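Local coordinates for CEP104 (Gallus gallus, PDB 5JO8), which is a centriolar protein whose TOG domain, an array of paired helices, probably binds tubulin or microtubules, at residues A[238-243]-A[268-273]; A[176-181]-A[217-222]; A[52-57]-A[97-102]. All blocks are in the same frame, centred on the assembly; numbering follows the deposited sequence.

Contact 1. Residues A[238-243]-A[268-273]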
loop_
_atom_site.group_PDB
_atom_site.type_symbol
_atom_site.label_atom_id
_atom_site.label_comp_id
_atom_site.label_asym_id
_atom_site.label_seq_id
_atom_site.Cartn_x
_atom_site.Cartn_y
_atom_site.Cartn_z
ATOM N N ILE A 238 11.122 1.487 16.294
ATOM C CA ILE A 238 11.719 1.896 15.036
ATOM C C ILE A 238 12.947 2.756 15.318
ATOM O O ILE A 238 14.015 2.547 14.740
ATOM C CB ILE A 238 10.679 2.625 14.171
ATOM C CG1 ILE A 238 9.668 1.635 13.585
ATOM C CG2 ILE A 238 11.349 3.414 13.048
ATOM C CD1 ILE A 238 8.425 2.295 13.025
ATOM N N ILE A 239 12.787 3.708 16.226
ATOM C CA ILE A 239 13.879 4.603 16.572
ATOM C C ILE A 239 15.044 3.850 17.220
ATOM O O ILE A 239 16.202 4.077 16.868
ATOM C CB ILE A 239 13.386 5.775 17.426
ATOM C CG1 ILE A 239 12.449 6.651 16.591
ATOM C CG2 ILE A 239 14.574 6.611 17.935
ATOM C CD1 ILE A 239 11.634 7.608 17.401
ATOM N N PHE A 240 14.739 2.947 18.150
ATOM C CA PHE A 240 15.783 2.161 18.802
ATOM C C PHE A 240 16.540 1.323 17.779
ATOM O O PHE A 240 17.756 1.187 17.849
ATOM C CB PHE A 240 15.187 1.246 19.876
ATOM C CG PHE A 240 14.800 1.956 21.142
ATOM C CD1 PHE A 240 15.630 2.919 21.700
ATOM C CD2 PHE A 240 13.613 1.655 21.786
ATOM C CE1 PHE A 240 15.275 3.567 22.881
ATOM C CE2 PHE A 240 13.253 2.295 22.963
ATOM C CZ PHE A 240 14.083 3.256 23.508
ATOM N N GLY A 241 15.810 0.761 16.824
ATOM C CA GLY A 241 16.427 0.005 15.751
ATOM C C GLY A 241 17.422 0.843 14.967
ATOM O O GLY A 241 18.549 0.418 14.700
ATOM N N MET A 242 17.002 2.052 14.612
ATOM C CA MET A 242 17.843 2.976 13.865
ATOM C C MET A 242 19.051 3.410 14.685
ATOM O O MET A 242 20.157 3.532 14.155
ATOM C CB MET A 242 17.045 4.216 13.460
ATOM C CG MET A 242 15.830 3.922 12.614
ATOM S SD MET A 242 16.108 4.299 10.883
ATOM C CE MET A 242 17.176 2.950 10.414
ATOM N N TYR A 243 18.824 3.650 15.973
ATOM C CA TYR A 243 19.862 4.145 16.870
ATOM C C TYR A 243 21.054 3.200 16.943
ATOM O O TYR A 243 22.202 3.637 17.061
ATOM C CB TYR A 243 19.289 4.343 18.274
ATOM C CG TYR A 243 20.310 4.789 19.298
ATOM C CD1 TYR A 243 20.695 6.122 19.383
ATOM C CD2 TYR A 243 20.881 3.882 20.182
ATOM C CE1 TYR A 243 21.625 6.540 20.322
ATOM C CE2 TYR A 243 21.815 4.289 21.119
ATOM C CZ TYR A 243 22.182 5.618 21.184
ATOM O OH TYR A 243 23.108 6.033 22.114
ATOM N N LYS A 268 12.247 9.996 28.566
ATOM C CA LYS A 268 12.943 9.200 29.563
ATOM C C LYS A 268 13.170 7.786 29.003
ATOM O O LYS A 268 14.292 7.287 28.992
ATOM C CB LYS A 268 12.146 9.171 30.872
ATOM C CG LYS A 268 12.816 8.406 31.993
ATOM C CD LYS A 268 11.972 8.435 33.260
ATOM C CE LYS A 268 12.412 7.362 34.242
ATOM N NZ LYS A 268 13.819 7.554 34.693
ATOM N N THR A 269 12.115 7.162 28.486
ATOM C CA THR A 269 12.240 5.837 27.878
ATOM C C THR A 269 13.239 5.829 26.713
ATOM O O THR A 269 14.086 4.943 26.605
ATOM C CB THR A 269 10.869 5.322 27.389
ATOM O OG1 THR A 269 9.969 5.220 28.500
ATOM C CG2 THR A 269 11.005 3.955 26.725
ATOM N N LEU A 270 13.131 6.827 25.840
ATOM C CA LEU A 270 14.000 6.936 24.677
ATOM C C LEU A 270 15.471 7.048 25.080
ATOM O O LEU A 270 16.311 6.250 24.650
ATOM C CB LEU A 270 13.591 8.160 23.848
ATOM C CG LEU A 270 13.823 8.205 22.337
ATOM C CD1 LEU A 270 13.414 6.903 21.668
ATOM C CD2 LEU A 270 13.032 9.364 21.747
ATOM N N PHE A 271 15.785 8.048 25.903
ATOM C CA PHE A 271 17.181 8.312 26.261
ATOM C C PHE A 271 17.778 7.230 27.174
ATOM O O PHE A 271 18.923 6.814 26.971
ATOM C CB PHE A 271 17.354 9.727 26.835
ATOM C CG PHE A 271 17.150 10.821 25.816
ATOM C CD1 PHE A 271 17.961 10.899 24.696
ATOM C CD2 PHE A 271 16.152 11.763 25.981
ATOM C CE1 PHE A 271 17.773 11.897 23.752
ATOM C CE2 PHE A 271 15.962 12.772 25.044
ATOM C CZ PHE A 271 16.770 12.833 23.927
ATOM N N ASP A 272 16.999 6.749 28.141
ATOM C CA ASP A 272 17.457 5.618 28.960
ATOM C C ASP A 272 17.706 4.395 28.092
ATOM O O ASP A 272 18.678 3.661 28.294
ATOM C CB ASP A 272 16.448 5.260 30.050
ATOM C CG ASP A 272 16.452 6.245 31.191
ATOM O OD1 ASP A 272 17.420 7.032 31.301
ATOM O OD2 ASP A 272 15.484 6.224 31.976
ATOM N N GLY A 273 16.814 4.178 27.126
ATOM C CA GLY A 273 16.951 3.074 26.199
ATOM C C GLY A 273 18.228 3.189 25.398
ATOM O O GLY A 273 18.928 2.201 25.198
#
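At the C-terminal end of the TOG domain's helical array, Phe240 and Ile239 of helix 229-245 pack against Leu270 and Gly273 of helix 265-276, the last helix of the chain. The two short segments run in nearly the same direction, with 24° between them. Their axes approach no closer than 10.9 Å. Side chains therefore bridge the gap, and the buried patch is modest.

Phe240 makes the largest contribution. Its CG lies anti to the carbonyl carbon (chi1 -76°), and this sends the ring out across the gap to the other helix. The far end of the ring reaches the backbone there. Atom CE1 of Phe240 lies 3.4 Å from Leu270 O, and CZ of Phe240 lies 3.5 Å from Thr269 O. Both oxygens sit at the ring edge, near its plane, where the ring hydrogens are slightly positive. Such contacts are probably mildly favourable. Thr269 O is also the acceptor for Gly273 N within its own helix, so the ring is not its sole partner.

Gly273 makes this approach possible. With no side chain at this point, the ring comes to 3.7 Å between Phe240 CE1 and Gly273 CA. Thr269 turns its hydroxyl back to Val265 O in the preceding turn.

Leu270 lies beside the ring. Its side chain crosses that of Ile239 at about a right angle. Ile239 is buried and also packs on Ala220, which links the contact to helix 213-223. Nearby, the rings of Tyr243 and Phe274 stack between the same two helices. A single methyl, Leu270 CD1, serves both partners, 3.9 Å from Ile239 CG2 and 4.0 Å from Phe240 CE1.

Contact 2. Residues A[176-181]-A[217-222]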
loop_
_atom_site.group_PDB
_atom_site.type_symbol
_atom_site.label_atom_id
_atom_site.label_comp_id
_atom_site.label_asym_id
_atom_site.label_seq_id
_atom_site.Cartn_x
_atom_site.Cartn_y
_atom_site.Cartn_z
ATOM N N HIS A 176 5.628 6.096 0.467
ATOM C CA HIS A 176 4.223 6.215 0.829
ATOM C C HIS A 176 4.022 5.887 2.313
ATOM O O HIS A 176 3.269 6.562 3.008
ATOM C CB HIS A 176 3.386 5.258 -0.016
ATOM C CG HIS A 176 1.989 5.732 -0.264
ATOM N ND1 HIS A 176 1.035 5.801 0.729
ATOM C CD2 HIS A 176 1.380 6.152 -1.398
ATOM C CE1 HIS A 176 -0.100 6.247 0.220
ATOM N NE2 HIS A 176 0.084 6.470 -1.070
ATOM N N LEU A 177 4.697 4.842 2.779
ATOM C CA LEU A 177 4.544 4.385 4.166
ATOM C C LEU A 177 5.038 5.369 5.233
ATOM O O LEU A 177 4.523 5.354 6.355
ATOM C CB LEU A 177 5.232 3.039 4.356
ATOM C CG LEU A 177 4.582 1.829 3.689
ATOM C CD1 LEU A 177 5.452 0.636 3.901
ATOM C CD2 LEU A 177 3.157 1.557 4.174
ATOM N N VAL A 178 6.025 6.199 4.898
ATOM C CA VAL A 178 6.577 7.162 5.861
ATOM C C VAL A 178 5.954 8.552 5.824
ATOM O O VAL A 178 6.454 9.483 6.450
ATOM C CB VAL A 178 8.118 7.232 5.814
ATOM C CG1 VAL A 178 8.726 5.870 6.083
ATOM C CG2 VAL A 178 8.601 7.817 4.490
ATOM N N GLN A 179 4.852 8.696 5.097
ATOM C CA GLN A 179 4.169 9.978 5.084
ATOM C C GLN A 179 3.528 10.242 6.443
ATOM O O GLN A 179 3.294 9.312 7.209
ATOM C CB GLN A 179 3.146 10.035 3.942
ATOM C CG GLN A 179 3.800 10.007 2.556
ATOM C CD GLN A 179 4.973 10.982 2.446
ATOM O OE1 GLN A 179 4.782 12.200 2.433
ATOM N NE2 GLN A 179 6.195 10.447 2.383
ATOM N N LEU A 180 3.269 11.512 6.740
ATOM C CA LEU A 180 2.779 11.932 8.053
ATOM C C LEU A 180 1.607 11.095 8.559
ATOM O O LEU A 180 0.665 10.813 7.820
ATOM C CB LEU A 180 2.371 13.409 8.027
ATOM C CG LEU A 180 1.893 13.999 9.356
ATOM C CD1 LEU A 180 3.079 14.477 10.186
ATOM C CD2 LEU A 180 0.884 15.121 9.141
ATOM N N LEU A 181 1.688 10.694 9.821
ATOM C CA LEU A 181 0.595 10.019 10.497
ATOM C C LEU A 181 0.022 11.017 11.497
ATOM O O LEU A 181 0.724 11.453 12.406
ATOM C CB LEU A 181 1.126 8.786 11.226
ATOM C CG LEU A 181 0.130 7.857 11.913
ATOM C CD1 LEU A 181 -0.673 7.065 10.888
ATOM C CD2 LEU A 181 0.864 6.930 12.870
ATOM N N MET A 217 13.002 8.872 10.516
ATOM C CA MET A 217 12.950 9.667 11.735
ATOM C C MET A 217 11.798 10.673 11.734
ATOM O O MET A 217 11.162 10.896 12.758
ATOM C CB MET A 217 14.283 10.372 12.005
ATOM C CG MET A 217 15.361 9.460 12.576
ATOM S SD MET A 217 14.864 8.573 14.067
ATOM C CE MET A 217 14.996 9.882 15.269
ATOM N N LYS A 218 11.539 11.293 10.584
ATOM C CA LYS A 218 10.403 12.200 10.504
ATOM C C LYS A 218 9.107 11.447 10.811
ATOM O O LYS A 218 8.292 11.883 11.626
ATOM C CB LYS A 218 10.326 12.871 9.132
ATOM C CG LYS A 218 9.030 13.613 8.922
ATOM C CD LYS A 218 8.955 14.246 7.548
ATOM C CE LYS A 218 9.744 15.543 7.482
ATOM N NZ LYS A 218 11.201 15.344 7.233
ATOM N N PHE A 219 8.938 10.295 10.170
ATOM C CA PHE A 219 7.756 9.468 10.402
ATOM C C PHE A 219 7.631 9.013 11.858
ATOM O O PHE A 219 6.594 9.214 12.495
ATOM C CB PHE A 219 7.758 8.250 9.473
ATOM C CG PHE A 219 6.677 7.257 9.790
ATOM C CD1 PHE A 219 5.371 7.476 9.381
ATOM C CD2 PHE A 219 6.960 6.108 10.535
ATOM C CE1 PHE A 219 4.365 6.566 9.686
ATOM C CE2 PHE A 219 5.961 5.194 10.840
ATOM C CZ PHE A 219 4.665 5.418 10.413
ATOM N N ALA A 220 8.694 8.404 12.376
ATOM C CA ALA A 220 8.673 7.825 13.720
ATOM C C ALA A 220 8.464 8.889 14.791
ATOM O O ALA A 220 7.707 8.671 15.739
ATOM C CB ALA A 220 9.957 7.050 13.983
ATOM N N THR A 221 9.118 10.040 14.650
ATOM C CA THR A 221 8.967 11.064 15.674
ATOM C C THR A 221 7.557 11.653 15.601
ATOM O O THR A 221 6.976 12.030 16.620
ATOM C CB THR A 221 10.059 12.163 15.609
ATOM O OG1 THR A 221 10.046 12.792 14.324
ATOM C CG2 THR A 221 11.443 11.572 15.872
ATOM N N GLY A 222 6.993 11.701 14.399
ATOM C CA GLY A 222 5.601 12.080 14.255
ATOM C C GLY A 222 4.689 11.107 14.983
ATOM O O GLY A 222 3.767 11.516 15.692
HETATM O O HOH W 1 1.124 10.599 15.202
HETATM O O HOH W 2 4.100 10.767 11.470
#
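Phe219 of helix 213-223 packs into the turn that follows helix 173-177, inside the TOG helical array. One part of this contact is dry and tight, the other is bridged by water.

The tight part is built round the Phe219 ring. With chi1 at 172°, CG anti to the backbone N, the Phe219 ring leaves its helix and enters the bend at 177-181. Val178 is the first residue to leave the helical conformation, and the chain curls past the ring from there. Three carbonyl oxygens meet this side chain. Gln179 O sits at the ring edge, near its plane, 3.5 Å from Phe219 CD1. Leu177 O approaches obliquely, 3.5 Å from Phe219 CE1. Val178 O lies 3.5 Å from Phe219 CB, the same carbon that packs on Val178 CB at 3.8 Å. Leu181 adds a looser apolar touch through its CB. Val194 and Val197 of helix 187-204 also pack on Phe219.

The wet part lies toward Gly222. Here the two backbones are joined through two waters. One water donates to both Leu181 O, at 3.0 Å, and Gly222 O, at 2.8 Å. The other accepts from Leu181 N and donates to Phe219 O. Leu180 starts away from the helix and is exposed here, on the solvent side.

Arg193 of helix 187-204 supplies direct hydrogen bonds to the turn. Its NH1 reaches Leu177 O and Gln179 O, and its NH2 reaches Leu180 O. Leu177 O and Gln179 O, which touch the aromatic ring, thus also have a cationic donor. The chemistry implies a division of labour: the ring fills the bend, Arg193 binds three of the turn's carbonyls, and the waters link main-chain groups that do not bond directly.

Contact 3. Residues A[52-57]-A[97-102]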
loop_
_atom_site.group_PDB
_atom_site.type_symbol
_atom_site.label_atom_id
_atom_site.label_comp_id
_atom_site.label_asym_id
_atom_site.label_seq_id
_atom_site.Cartn_x
_atom_site.Cartn_y
_atom_site.Cartn_z
ATOM N N LYS A 52 -24.442 -5.343 -7.541
ATOM C CA LYS A 52 -24.686 -5.512 -6.113
ATOM C C LYS A 52 -24.508 -6.975 -5.711
ATOM O O LYS A 52 -24.410 -7.297 -4.528
ATOM C CB LYS A 52 -26.075 -4.990 -5.732
ATOM C CG LYS A 52 -26.203 -3.471 -5.815
ATOM C CD LYS A 52 -25.198 -2.780 -4.900
ATOM C CE LYS A 52 -25.187 -1.273 -5.117
ATOM N NZ LYS A 52 -24.762 -0.911 -6.499
ATOM N N SER A 53 -24.445 -7.855 -6.703
ATOM C CA SER A 53 -24.200 -9.269 -6.471
ATOM C C SER A 53 -22.698 -9.560 -6.424
ATOM O O SER A 53 -21.985 -9.341 -7.403
ATOM C CB SER A 53 -24.861 -10.095 -7.575
ATOM O OG SER A 53 -24.323 -11.403 -7.617
ATOM N N TRP A 54 -22.215 -10.053 -5.290
ATOM C CA TRP A 54 -20.779 -10.274 -5.130
ATOM C C TRP A 54 -20.188 -11.281 -6.122
ATOM O O TRP A 54 -19.027 -11.154 -6.510
ATOM C CB TRP A 54 -20.429 -10.668 -3.685
ATOM C CG TRP A 54 -20.902 -12.035 -3.272
ATOM C CD1 TRP A 54 -22.004 -12.326 -2.517
ATOM C CD2 TRP A 54 -20.282 -13.288 -3.576
ATOM N NE1 TRP A 54 -22.108 -13.683 -2.341
ATOM C CE2 TRP A 54 -21.062 -14.297 -2.979
ATOM C CE3 TRP A 54 -19.137 -13.659 -4.294
ATOM C CZ2 TRP A 54 -20.742 -15.645 -3.083
ATOM C CZ3 TRP A 54 -18.824 -15.001 -4.399
ATOM C CH2 TRP A 54 -19.621 -15.978 -3.795
ATOM N N SER A 55 -20.968 -12.280 -6.532
ATOM C CA SER A 55 -20.465 -13.281 -7.470
ATOM C C SER A 55 -20.236 -12.675 -8.850
ATOM O O SER A 55 -19.312 -13.074 -9.565
ATOM C CB SER A 55 -21.416 -14.479 -7.562
ATOM O OG SER A 55 -22.708 -14.070 -7.974
ATOM N N TYR A 56 -21.079 -11.722 -9.235
ATOM C CA TYR A 56 -20.899 -11.039 -10.510
ATOM C C TYR A 56 -19.634 -10.188 -10.461
ATOM O O TYR A 56 -18.927 -10.069 -11.458
ATOM C CB TYR A 56 -22.102 -10.157 -10.835
ATOM C CG TYR A 56 -23.065 -10.770 -11.827
ATOM C CD1 TYR A 56 -22.612 -11.298 -13.032
ATOM C CD2 TYR A 56 -24.424 -10.817 -11.564
ATOM C CE1 TYR A 56 -23.487 -11.859 -13.946
ATOM C CE2 TYR A 56 -25.311 -11.386 -12.475
ATOM C CZ TYR A 56 -24.836 -11.900 -13.663
ATOM O OH TYR A 56 -25.708 -12.457 -14.572
ATOM N N ARG A 57 -19.356 -9.587 -9.303
ATOM C CA ARG A 57 -18.159 -8.756 -9.164
ATOM C C ARG A 57 -16.910 -9.622 -9.241
ATOM O O ARG A 57 -15.959 -9.283 -9.942
ATOM C CB ARG A 57 -18.176 -7.951 -7.859
ATOM C CG ARG A 57 -19.371 -7.028 -7.726
ATOM C CD ARG A 57 -19.152 -5.940 -6.672
ATOM N NE ARG A 57 -18.955 -6.445 -5.307
ATOM C CZ ARG A 57 -19.938 -6.820 -4.494
ATOM N NH1 ARG A 57 -21.202 -6.789 -4.906
ATOM N NH2 ARG A 57 -19.652 -7.243 -3.267
ATOM N N ASP A 97 -13.761 -3.583 -1.672
ATOM C CA ASP A 97 -14.880 -4.501 -1.496
ATOM C C ASP A 97 -14.941 -5.165 -0.128
ATOM O O ASP A 97 -13.943 -5.650 0.388
ATOM C CB ASP A 97 -14.909 -5.561 -2.587
ATOM C CG ASP A 97 -16.311 -6.016 -2.898
ATOM O OD1 ASP A 97 -16.863 -6.826 -2.122
ATOM O OD2 ASP A 97 -16.873 -5.540 -3.903
ATOM N N ILE A 98 -16.149 -5.217 0.419
ATOM C CA ILE A 98 -16.386 -5.803 1.730
ATOM C C ILE A 98 -16.319 -7.326 1.666
ATOM O O ILE A 98 -16.061 -7.981 2.675
ATOM C CB ILE A 98 -17.730 -5.307 2.300
ATOM C CG1 ILE A 98 -17.808 -5.532 3.810
ATOM C CG2 ILE A 98 -18.896 -5.976 1.592
ATOM C CD1 ILE A 98 -18.950 -4.777 4.467
ATOM N N VAL A 99 -16.540 -7.886 0.477
ATOM C CA VAL A 99 -16.553 -9.335 0.294
ATOM C C VAL A 99 -15.170 -9.882 -0.045
ATOM O O VAL A 99 -14.553 -9.477 -1.030
ATOM C CB VAL A 99 -17.604 -9.771 -0.745
ATOM C CG1 VAL A 99 -17.521 -11.265 -0.984
ATOM C CG2 VAL A 99 -18.993 -9.362 -0.294
ATOM N N SER A 100 -14.693 -10.818 0.766
ATOM C CA SER A 100 -13.328 -11.316 0.660
ATOM C C SER A 100 -13.001 -11.903 -0.719
ATOM O O SER A 100 -11.935 -11.628 -1.273
ATOM C CB SER A 100 -13.053 -12.332 1.781
ATOM O OG SER A 100 -11.802 -12.987 1.613
ATOM N N SER A 101 -13.915 -12.678 -1.292
ATOM C CA SER A 101 -13.632 -13.301 -2.587
ATOM C C SER A 101 -13.423 -12.234 -3.657
ATOM O O SER A 101 -12.577 -12.392 -4.544
ATOM C CB SER A 101 -14.734 -14.281 -3.004
ATOM O OG SER A 101 -15.941 -13.599 -3.267
ATOM N N VAL A 102 -14.172 -11.141 -3.565
ATOM C CA VAL A 102 -14.022 -10.047 -4.538
ATOM C C VAL A 102 -12.694 -9.329 -4.316
ATOM O O VAL A 102 -11.956 -9.047 -5.265
ATOM C CB VAL A 102 -15.194 -9.065 -4.479
ATOM C CG1 VAL A 102 -15.018 -7.965 -5.518
ATOM C CG2 VAL A 102 -16.512 -9.797 -4.696
#
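This is a surface contact held by the salt bridge between Arg57 and Asp97, formed where the N-terminal ends of helices 54-69 and 100-121 lie side by side in the first half of the TOG domain. Val99 is the N-cap of helix 100-121.

Arg57 grips Asp97 side-on with two nitrogens. Its NE donates to Asp97 OD2 at 2.7 Å, a short but bent bond with an N-H...O angle of 138°. Its NH2 donates to Asp97 OD1 at 3.0 Å and much straighter, at 164°. Both oxygens are met on their syn sides. The guanidinium and carboxylate planes are nearly coplanar, 23° apart. A bend in the arginine chain at chi3 helps turn its head to the acid.

Asp97 is itself held in place. Its OD1 also accepts from Val99 N at 2.8 Å, through the anti lone pair, which makes an Asx turn. That oxygen therefore has two donors, and the turn fixes the carboxylate just ahead of the helix. On the arginine side, NH1 of Arg57 hydrogen-bonds to Ser51 O. The bonds at both ends of the guanidinium should restrict its rotation.

Apolar atoms pack beside the ion pair. Trp54 lies roughly perpendicular to the Val99 side chain, with Trp54 CB 3.9 Å from Val99 CG2. Val102 CG1 lies 3.9 Å from Arg57 CB. Ser101 OG meets the indole obliquely, 3.4 Å from Trp54 CE3.

Deeper along the pair of helices, Val102 also packs on Leu61, and Ser101 touches Glu58, both of helix 54-69. Asp97 O also accepts a hydrogen bond from Arg142 NH1, at the end of helix 125-142, so the turn before helix 100-121 is tied to both helix 54-69 and helix 125-142.

Along the chain the three contacts come in series: contact 3 closes first, then contact 2, then contact 1. Contact 3 lies on the opposite side of the chain's centre from the other two. Its centre is about 34 Å from that of contact 2 and about 45 Å from that of contact 1. Contacts 1 and 2 are neighbours, with centres about 16 Å apart. They meet where successive helices 213-223 and 229-245 pack, through Ile238 on Ala220 and Ile239 on Met217. No strand takes part. The contacts thus mark separate points along an elongated all-helical array, where each joins segments 25 to 40 residues apart in the chain, consistent with the stacked helical pairs of a TOG domain.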